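Local coordinates for putative ATP-grasp superfamily protein (Archaeoglobus fulgidus, PDB 3DF7) that is of unknown function but belongs to the ATP-grasp superfamily and probably binds ATP, possibly with a metal ion, at residues V276-E288 with S293-D305. Numbering follows the deposited sequence.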
ATOM      1  N   VAL A 276     -13.612  15.735  -7.900  1.00  9.74           N
ATOM      2  CA  VAL A 276     -13.857  14.313  -7.762  1.00 10.12           C
ATOM      3  C   VAL A 276     -14.245  13.787  -9.133  1.00 11.27           C
ATOM      4  O   VAL A 276     -15.288  14.142  -9.678  1.00 11.28           O
ATOM      5  CB  VAL A 276     -14.980  14.016  -6.747  1.00 11.36           C
ATOM      6  CG1 VAL A 276     -15.211  12.505  -6.650  1.00 12.59           C
ATOM      7  CG2 VAL A 276     -14.602  14.577  -5.385  1.00  9.73           C
ATOM      8  N   ARG A 277     -13.369  12.960  -9.693  1.00 10.66           N
ATOM      9  CA  ARG A 277     -13.568  12.362 -11.008  1.00 10.10           C
ATOM     10  C   ARG A 277     -13.203  10.893 -10.836  1.00 10.23           C
ATOM     11  O   ARG A 277     -12.031  10.526 -10.922  1.00  8.50           O
ATOM     12  CB  ARG A 277     -12.632  13.032 -12.017  1.00 11.34           C
ATOM     13  CG  ARG A 277     -12.827  12.630 -13.480  1.00 11.50           C
ATOM     14  CD  ARG A 277     -11.727  13.270 -14.317  1.00 15.07           C
ATOM     15  NE  ARG A 277     -11.616  14.698 -14.021  1.00 16.12           N
ATOM     16  CZ  ARG A 277     -10.496  15.405 -14.132  1.00 18.24           C
ATOM     17  NH1 ARG A 277      -9.378  14.816 -14.538  1.00 16.30           N
ATOM     18  NH2 ARG A 277     -10.491  16.696 -13.823  1.00 15.81           N
ATOM     19  N   ARG A 278     -14.208  10.061 -10.583  1.00  9.11           N
ATOM     20  CA  ARG A 278     -13.983   8.639 -10.356  1.00  9.19           C
ATOM     21  C   ARG A 278     -13.111   7.958 -11.405  1.00  8.25           C
ATOM     22  O   ARG A 278     -13.361   8.043 -12.612  1.00  8.98           O
ATOM     23  CB  ARG A 278     -15.318   7.902 -10.223  1.00  8.06           C
ATOM     24  CG  ARG A 278     -15.167   6.419  -9.927  1.00  9.28           C
ATOM     25  CD  ARG A 278     -16.502   5.772  -9.545  1.00 12.82           C
ATOM     26  NE  ARG A 278     -16.855   6.036  -8.151  1.00 16.98           N
ATOM     27  CZ  ARG A 278     -17.903   6.752  -7.759  1.00 16.08           C
ATOM     28  NH1 ARG A 278     -18.719   7.291  -8.654  1.00 15.49           N
ATOM     29  NH2 ARG A 278     -18.143   6.920  -6.465  1.00 14.92           N
ATOM     30  N   GLN A 279     -12.091   7.260 -10.920  1.00  7.43           N
ATOM     31  CA  GLN A 279     -11.144   6.558 -11.777  1.00  8.04           C
ATOM     32  C   GLN A 279     -11.153   5.059 -11.525  1.00  7.79           C
ATOM     33  O   GLN A 279     -11.500   4.604 -10.435  1.00  6.20           O
ATOM     34  CB  GLN A 279      -9.722   7.054 -11.498  1.00  7.90           C
ATOM     35  CG  GLN A 279      -9.519   8.538 -11.700  1.00  7.63           C
ATOM     36  CD  GLN A 279      -9.687   8.921 -13.141  1.00  8.28           C
ATOM     37  OE1 GLN A 279     -10.524   9.760 -13.485  1.00 12.56           O
ATOM     38  NE2 GLN A 279      -8.903   8.297 -14.002  1.00  4.45           N
HETATM   39  N   MSE A 280     -10.774   4.293 -12.544  1.00  6.53           N
HETATM   40  CA  MSE A 280     -10.639   2.858 -12.378  1.00  8.32           C
HETATM   41  C   MSE A 280      -9.178   2.540 -12.658  1.00  8.35           C
HETATM   42  O   MSE A 280      -8.655   2.882 -13.720  1.00  7.72           O
HETATM   43  CB  MSE A 280     -11.504   2.048 -13.354  1.00  7.33           C
HETATM   44  CG  MSE A 280     -11.191   0.543 -13.276  1.00 12.74           C
HETATM   45 SE   MSE A 280     -12.287  -0.624 -14.360  1.00 19.82          SE
HETATM   46  CE  MSE A 280     -13.741  -0.919 -13.105  1.00 12.19           C
ATOM     47  N   VAL A 281      -8.514   1.909 -11.697  1.00  8.92           N
ATOM     48  CA  VAL A 281      -7.127   1.510 -11.882  1.00  9.34           C
ATOM     49  C   VAL A 281      -7.215   0.015 -12.168  1.00 10.59           C
ATOM     50  O   VAL A 281      -7.930  -0.704 -11.475  1.00 10.11           O
ATOM     51  CB  VAL A 281      -6.282   1.734 -10.594  1.00 10.97           C
ATOM     52  CG1 VAL A 281      -4.848   1.256 -10.817  1.00 10.15           C
ATOM     53  CG2 VAL A 281      -6.281   3.209 -10.210  1.00 11.20           C
ATOM     54  N   ARG A 282      -6.532  -0.463 -13.199  1.00 10.91           N
ATOM     55  CA  ARG A 282      -6.590  -1.890 -13.470  1.00 11.38           C
ATOM     56  C   ARG A 282      -5.312  -2.430 -14.069  1.00 11.68           C
ATOM     57  O   ARG A 282      -4.624  -1.752 -14.836  1.00  9.89           O
ATOM     58  CB  ARG A 282      -7.774  -2.227 -14.389  1.00 13.97           C
ATOM     59  CG  ARG A 282      -7.631  -1.745 -15.819  1.00 13.70           C
ATOM     60  CD  ARG A 282      -8.904  -2.006 -16.630  1.00 16.03           C
ATOM     61  NE  ARG A 282      -8.770  -1.489 -17.987  1.00 12.88           N
ATOM     62  CZ  ARG A 282      -9.770  -1.339 -18.849  1.00 14.89           C
ATOM     63  NH1 ARG A 282     -11.015  -1.668 -18.515  1.00 12.37           N
ATOM     64  NH2 ARG A 282      -9.519  -0.841 -20.051  1.00 11.81           N
ATOM     65  N   LYS A 283      -4.999  -3.663 -13.690  1.00 10.78           N
ATOM     66  CA  LYS A 283      -3.821  -4.342 -14.188  1.00 12.54           C
ATOM     67  C   LYS A 283      -4.289  -5.135 -15.399  1.00 13.01           C
ATOM     68  O   LYS A 283      -5.336  -5.791 -15.366  1.00 10.61           O
ATOM     69  CB  LYS A 283      -3.260  -5.277 -13.115  1.00 13.39           C
ATOM     70  CG  LYS A 283      -2.031  -6.054 -13.542  1.00 16.82           C
ATOM     71  CD  LYS A 283      -1.590  -7.026 -12.453  1.00 17.78           C
ATOM     72  CE  LYS A 283      -1.219  -6.293 -11.174  1.00 18.43           C
ATOM     73  NZ  LYS A 283      -0.739  -7.220 -10.114  1.00 15.63           N
ATOM     74  N   SER A 284      -3.522  -5.058 -16.478  1.00 11.15           N
ATOM     75  CA  SER A 284      -3.884  -5.756 -17.697  1.00 12.70           C
ATOM     76  C   SER A 284      -2.645  -6.180 -18.462  1.00 12.55           C
ATOM     77  O   SER A 284      -1.514  -5.961 -18.012  1.00 11.17           O
ATOM     78  CB  SER A 284      -4.750  -4.845 -18.576  1.00 13.90           C
ATOM     79  OG  SER A 284      -4.110  -3.594 -18.806  1.00 15.49           O
ATOM     80  N   LYS A 285      -2.873  -6.795 -19.619  1.00 12.74           N
ATOM     81  CA  LYS A 285      -1.797  -7.248 -20.482  1.00 14.65           C
ATOM     82  C   LYS A 285      -1.788  -6.413 -21.760  1.00 14.63           C
ATOM     83  O   LYS A 285      -2.783  -6.353 -22.479  1.00 14.72           O
ATOM     84  CB  LYS A 285      -1.987  -8.728 -20.840  1.00 16.70           C
ATOM     85  CG  LYS A 285      -2.009  -9.677 -19.637  1.00 21.00           C
ATOM     86  CD  LYS A 285      -0.680  -9.675 -18.888  1.00 24.08           C
ATOM     87  CE  LYS A 285       0.077 -10.989 -19.061  1.00 26.28           C
ATOM     88  NZ  LYS A 285       0.410 -11.280 -20.482  1.00 29.15           N
ATOM     89  N   SER A 286      -0.667  -5.751 -22.016  1.00 13.64           N
ATOM     90  CA  SER A 286      -0.493  -4.941 -23.218  1.00 14.51           C
ATOM     91  C   SER A 286      -1.618  -3.959 -23.543  1.00 13.49           C
ATOM     92  O   SER A 286      -2.047  -3.863 -24.692  1.00 11.96           O
ATOM     93  CB  SER A 286      -0.269  -5.867 -24.415  1.00 16.52           C
ATOM     94  OG  SER A 286       0.794  -6.767 -24.156  1.00 19.00           O
ATOM     95  N   ALA A 287      -2.096  -3.227 -22.543  1.00 12.16           N
ATOM     96  CA  ALA A 287      -3.150  -2.246 -22.792  1.00 10.40           C
ATOM     97  C   ALA A 287      -2.556  -1.166 -23.693  1.00 10.47           C
ATOM     98  O   ALA A 287      -1.372  -0.834 -23.580  1.00 10.73           O
ATOM     99  CB  ALA A 287      -3.629  -1.637 -21.479  1.00 11.46           C
ATOM    100  N   GLU A 288      -3.374  -0.614 -24.581  1.00 10.79           N
ATOM    101  CA  GLU A 288      -2.909   0.407 -25.513  1.00 11.84           C
ATOM    102  C   GLU A 288      -2.512   1.732 -24.871  1.00 12.27           C
ATOM    103  O   GLU A 288      -1.540   2.359 -25.290  1.00 11.01           O
ATOM    104  CB  GLU A 288      -3.981   0.672 -26.574  1.00 13.26           C
ATOM    105  CG  GLU A 288      -3.566   1.704 -27.617  1.00 13.70           C
ATOM    106  CD  GLU A 288      -4.620   1.905 -28.683  1.00 19.20           C
ATOM    107  OE1 GLU A 288      -5.060   0.900 -29.276  1.00 21.49           O
ATOM    108  OE2 GLU A 288      -5.006   3.063 -28.933  1.00 18.24           O
ATOM    109  N   SER A 293       4.262   0.462 -17.821  1.00 11.77           N
ATOM    110  CA  SER A 293       4.327  -0.917 -18.290  1.00 12.82           C
ATOM    111  C   SER A 293       5.602  -1.595 -17.797  1.00 13.51           C
ATOM    112  O   SER A 293       6.612  -0.936 -17.556  1.00 11.38           O
ATOM    113  CB  SER A 293       4.328  -0.964 -19.824  1.00 11.86           C
ATOM    114  OG  SER A 293       3.240  -0.249 -20.383  1.00 15.37           O
ATOM    115  N   VAL A 294       5.530  -2.912 -17.638  1.00 13.33           N
ATOM    116  CA  VAL A 294       6.668  -3.731 -17.241  1.00 14.72           C
ATOM    117  C   VAL A 294       6.467  -5.044 -17.988  1.00 16.40           C
ATOM    118  O   VAL A 294       5.554  -5.810 -17.678  1.00 16.94           O
ATOM    119  CB  VAL A 294       6.710  -4.006 -15.723  1.00 15.82           C
ATOM    120  CG1 VAL A 294       7.839  -4.986 -15.406  1.00 16.61           C
ATOM    121  CG2 VAL A 294       6.932  -2.706 -14.959  1.00 14.74           C
ATOM    122  N   GLY A 295       7.312  -5.298 -18.978  1.00 17.96           N
ATOM    123  CA  GLY A 295       7.161  -6.513 -19.756  1.00 19.14           C
ATOM    124  C   GLY A 295       5.847  -6.413 -20.509  1.00 18.32           C
ATOM    125  O   GLY A 295       5.574  -5.389 -21.138  1.00 18.45           O
ATOM    126  N   ASP A 296       5.029  -7.459 -20.435  1.00 18.20           N
ATOM    127  CA  ASP A 296       3.734  -7.470 -21.114  1.00 20.62           C
ATOM    128  C   ASP A 296       2.613  -6.965 -20.209  1.00 19.49           C
ATOM    129  O   ASP A 296       1.449  -6.944 -20.607  1.00 19.09           O
ATOM    130  CB  ASP A 296       3.391  -8.885 -21.599  1.00 23.56           C
ATOM    131  CG  ASP A 296       4.340  -9.386 -22.675  1.00 26.28           C
ATOM    132  OD1 ASP A 296       4.541  -8.665 -23.677  1.00 28.31           O
ATOM    133  OD2 ASP A 296       4.875 -10.504 -22.524  1.00 28.83           O
ATOM    134  N   TYR A 297       2.966  -6.560 -18.993  1.00 17.90           N
ATOM    135  CA  TYR A 297       1.979  -6.065 -18.044  1.00 16.47           C
ATOM    136  C   TYR A 297       1.842  -4.549 -18.088  1.00 15.52           C
ATOM    137  O   TYR A 297       2.830  -3.821 -18.204  1.00 14.81           O
ATOM    138  CB  TYR A 297       2.339  -6.511 -16.624  1.00 19.07           C
ATOM    139  CG  TYR A 297       1.941  -7.937 -16.309  1.00 21.87           C
ATOM    140  CD1 TYR A 297       0.653  -8.238 -15.873  1.00 23.15           C
ATOM    141  CD2 TYR A 297       2.846  -8.986 -16.467  1.00 24.54           C
ATOM    142  CE1 TYR A 297       0.272  -9.553 -15.599  1.00 26.17           C
ATOM    143  CE2 TYR A 297       2.477 -10.306 -16.199  1.00 26.34           C
ATOM    144  CZ  TYR A 297       1.188 -10.580 -15.766  1.00 27.13           C
ATOM    145  OH  TYR A 297       0.813 -11.878 -15.501  1.00 30.09           O
ATOM    146  N   THR A 298       0.605  -4.079 -17.999  1.00 13.12           N
ATOM    147  CA  THR A 298       0.329  -2.651 -18.011  1.00 11.61           C
ATOM    148  C   THR A 298      -0.619  -2.301 -16.875  1.00 11.48           C
ATOM    149  O   THR A 298      -1.425  -3.126 -16.446  1.00 10.78           O
ATOM    150  CB  THR A 298      -0.333  -2.207 -19.332  1.00 12.37           C
ATOM    151  OG1 THR A 298      -1.443  -3.069 -19.623  1.00 11.64           O
ATOM    152  CG2 THR A 298       0.667  -2.249 -20.477  1.00 12.54           C
ATOM    153  N   LEU A 299      -0.504  -1.079 -16.375  1.00  9.91           N
ATOM    154  CA  LEU A 299      -1.393  -0.622 -15.323  1.00 10.74           C
ATOM    155  C   LEU A 299      -2.051   0.618 -15.902  1.00  8.89           C
ATOM    156  O   LEU A 299      -1.368   1.552 -16.323  1.00 10.51           O
ATOM    157  CB  LEU A 299      -0.619  -0.269 -14.053  1.00 10.63           C
ATOM    158  CG  LEU A 299      -1.536   0.011 -12.857  1.00 12.92           C
ATOM    159  CD1 LEU A 299      -2.208  -1.281 -12.406  1.00 13.44           C
ATOM    160  CD2 LEU A 299      -0.735   0.607 -11.723  1.00 15.39           C
ATOM    161  N   GLU A 300      -3.377   0.614 -15.940  1.00  8.28           N
ATOM    162  CA  GLU A 300      -4.120   1.731 -16.500  1.00  7.35           C
ATOM    163  C   GLU A 300      -4.874   2.479 -15.420  1.00  7.51           C
ATOM    164  O   GLU A 300      -5.148   1.939 -14.350  1.00  7.07           O
ATOM    165  CB  GLU A 300      -5.153   1.236 -17.522  1.00  9.62           C
ATOM    166  CG  GLU A 300      -4.662   0.247 -18.555  1.00 11.73           C
ATOM    167  CD  GLU A 300      -5.812  -0.473 -19.237  1.00 10.98           C
ATOM    168  OE1 GLU A 300      -6.611   0.197 -19.929  1.00 11.68           O
ATOM    169  OE2 GLU A 300      -5.928  -1.706 -19.071  1.00 11.00           O
ATOM    170  N   ILE A 301      -5.198   3.730 -15.730  1.00  8.16           N
ATOM    171  CA  ILE A 301      -5.987   4.598 -14.865  1.00  8.53           C
ATOM    172  C   ILE A 301      -6.944   5.272 -15.843  1.00 10.54           C
ATOM    173  O   ILE A 301      -6.523   6.080 -16.674  1.00 11.47           O
ATOM    174  CB  ILE A 301      -5.133   5.670 -14.174  1.00  9.71           C
ATOM    175  CG1 ILE A 301      -3.956   5.015 -13.442  1.00  8.76           C
ATOM    176  CG2 ILE A 301      -5.992   6.443 -13.182  1.00  9.16           C
ATOM    177  CD1 ILE A 301      -3.041   6.006 -12.755  1.00  7.95           C
ATOM    178  N   ILE A 302      -8.227   4.930 -15.760  1.00 10.70           N
ATOM    179  CA  ILE A 302      -9.211   5.486 -16.687  1.00 11.90           C
ATOM    180  C   ILE A 302     -10.422   6.097 -15.995  1.00 11.87           C
ATOM    181  O   ILE A 302     -10.806   5.666 -14.910  1.00  9.06           O
ATOM    182  CB  ILE A 302      -9.738   4.396 -17.636  1.00 13.18           C
ATOM    183  CG1 ILE A 302     -10.510   3.347 -16.830  1.00 14.85           C
ATOM    184  CG2 ILE A 302      -8.578   3.726 -18.361  1.00 16.63           C
ATOM    185  CD1 ILE A 302     -11.048   2.198 -17.662  1.00 16.80           C
ATOM    186  N   ASP A 303     -11.031   7.095 -16.627  1.00 12.38           N
ATOM    187  CA  ASP A 303     -12.219   7.711 -16.045  1.00 13.79           C
ATOM    188  C   ASP A 303     -13.329   6.667 -16.030  1.00 15.28           C
ATOM    189  O   ASP A 303     -13.500   5.918 -16.999  1.00 14.35           O
ATOM    190  CB  ASP A 303     -12.705   8.912 -16.866  1.00 14.76           C
ATOM    191  CG  ASP A 303     -11.677  10.012 -16.981  1.00 16.86           C
ATOM    192  OD1 ASP A 303     -10.954  10.290 -15.997  1.00 14.66           O
ATOM    193  OD2 ASP A 303     -11.615  10.624 -18.067  1.00 20.43           O
ATOM    194  N   LEU A 304     -14.078   6.628 -14.932  1.00 15.83           N
ATOM    195  CA  LEU A 304     -15.191   5.696 -14.767  1.00 21.47           C
ATOM    196  C   LEU A 304     -16.460   6.533 -14.584  1.00 26.57           C
ATOM    197  O   LEU A 304     -16.463   7.504 -13.827  1.00 29.68           O
ATOM    198  CB  LEU A 304     -14.955   4.796 -13.549  1.00 15.49           C
ATOM    199  CG  LEU A 304     -15.818   3.539 -13.420  1.00 16.83           C
ATOM    200  CD1 LEU A 304     -15.589   2.621 -14.619  1.00 15.24           C
ATOM    201  CD2 LEU A 304     -15.458   2.818 -12.125  1.00 14.32           C
ATOM    202  N   ASP A 305     -17.532   6.124 -15.260  1.00 32.88           N
ATOM    203  CA  ASP A 305     -18.830   6.818 -15.276  1.00 37.06           C
ATOM    204  C   ASP A 305     -18.707   8.246 -15.792  1.00 39.08           C
ATOM    205  O   ASP A 305     -17.622   8.594 -16.310  1.00 40.59           O
ATOM    206  CB  ASP A 305     -19.552   6.836 -13.910  1.00 38.74           C
ATOM    207  CG  ASP A 305     -18.673   6.432 -12.748  1.00 40.82           C
ATOM    208  OD1 ASP A 305     -18.218   5.272 -12.715  1.00 44.14           O
ATOM    209  OD2 ASP A 305     -18.444   7.274 -11.853  1.00 39.84           O
ATOM    210  OXT ASP A 305     -19.703   8.991 -15.688  1.00 41.02           O
TER
HETATM  211  O   HOH W   1      -8.857  12.295 -15.840  1.00 17.49           O
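Arg277 reaches Asp303 through one water, which accepts from NH1 and donates to OD1. Arg278 bends at chi3 (-80°) and brings NH1 to the C-terminal residue. There it forms a salt bridge with Asp305 OD2 at 3.2 Å, with OD2 in the guanidinium plane, while NE and NH2 bond the carbonyls of Pro201 and Ala202. From Gln279 to Lys285 the chain pairs antiparallel with 297-303. Leu304 N donates to Arg278 O, and the next bond runs from Met280 N to Ile302 O at 2.7 Å. Met280 CB packs on Ile302 CG1. On the other face, Val281 CG1 meets Leu299 CD1 at 4.0 Å. Arg282 forms a side-on salt bridge with Glu300: NE donates to OE2 at 3.0 Å and NH2 to OE1 at 3.1 Å. Ile302 CD1 sits over the guanidinium face. The chi1 of 70° places Arg282 CG between backbone N and carbonyl carbon, and the extended chain then carries NE to the carboxylate. Ser284 OG donates to Glu300 OE2 at 2.6 Å, from the opposite face of the carboxylate to Arg282 NE. With an alanine in place of Glu300, the Arg282 charge would probably lose its mate and Ser284 OG would keep only the Thr298 hydroxyl. Lys285 lays CD over the Tyr297 ring, 3.6 Å from the centroid, a CH-pi contact. Beyond the strand, Ala287 N bonds Thr298 OG1 at 3.0 Å. The strands are neighbours near one end of a large antiparallel sheet, between 194-200 and 292-294; a type II' turn joins 292-294 to 297-303. Helices 18-35 and 256-260 pack on the Leu299 and Ile301 face, opposite the Arg282-Glu300-Ser284 network.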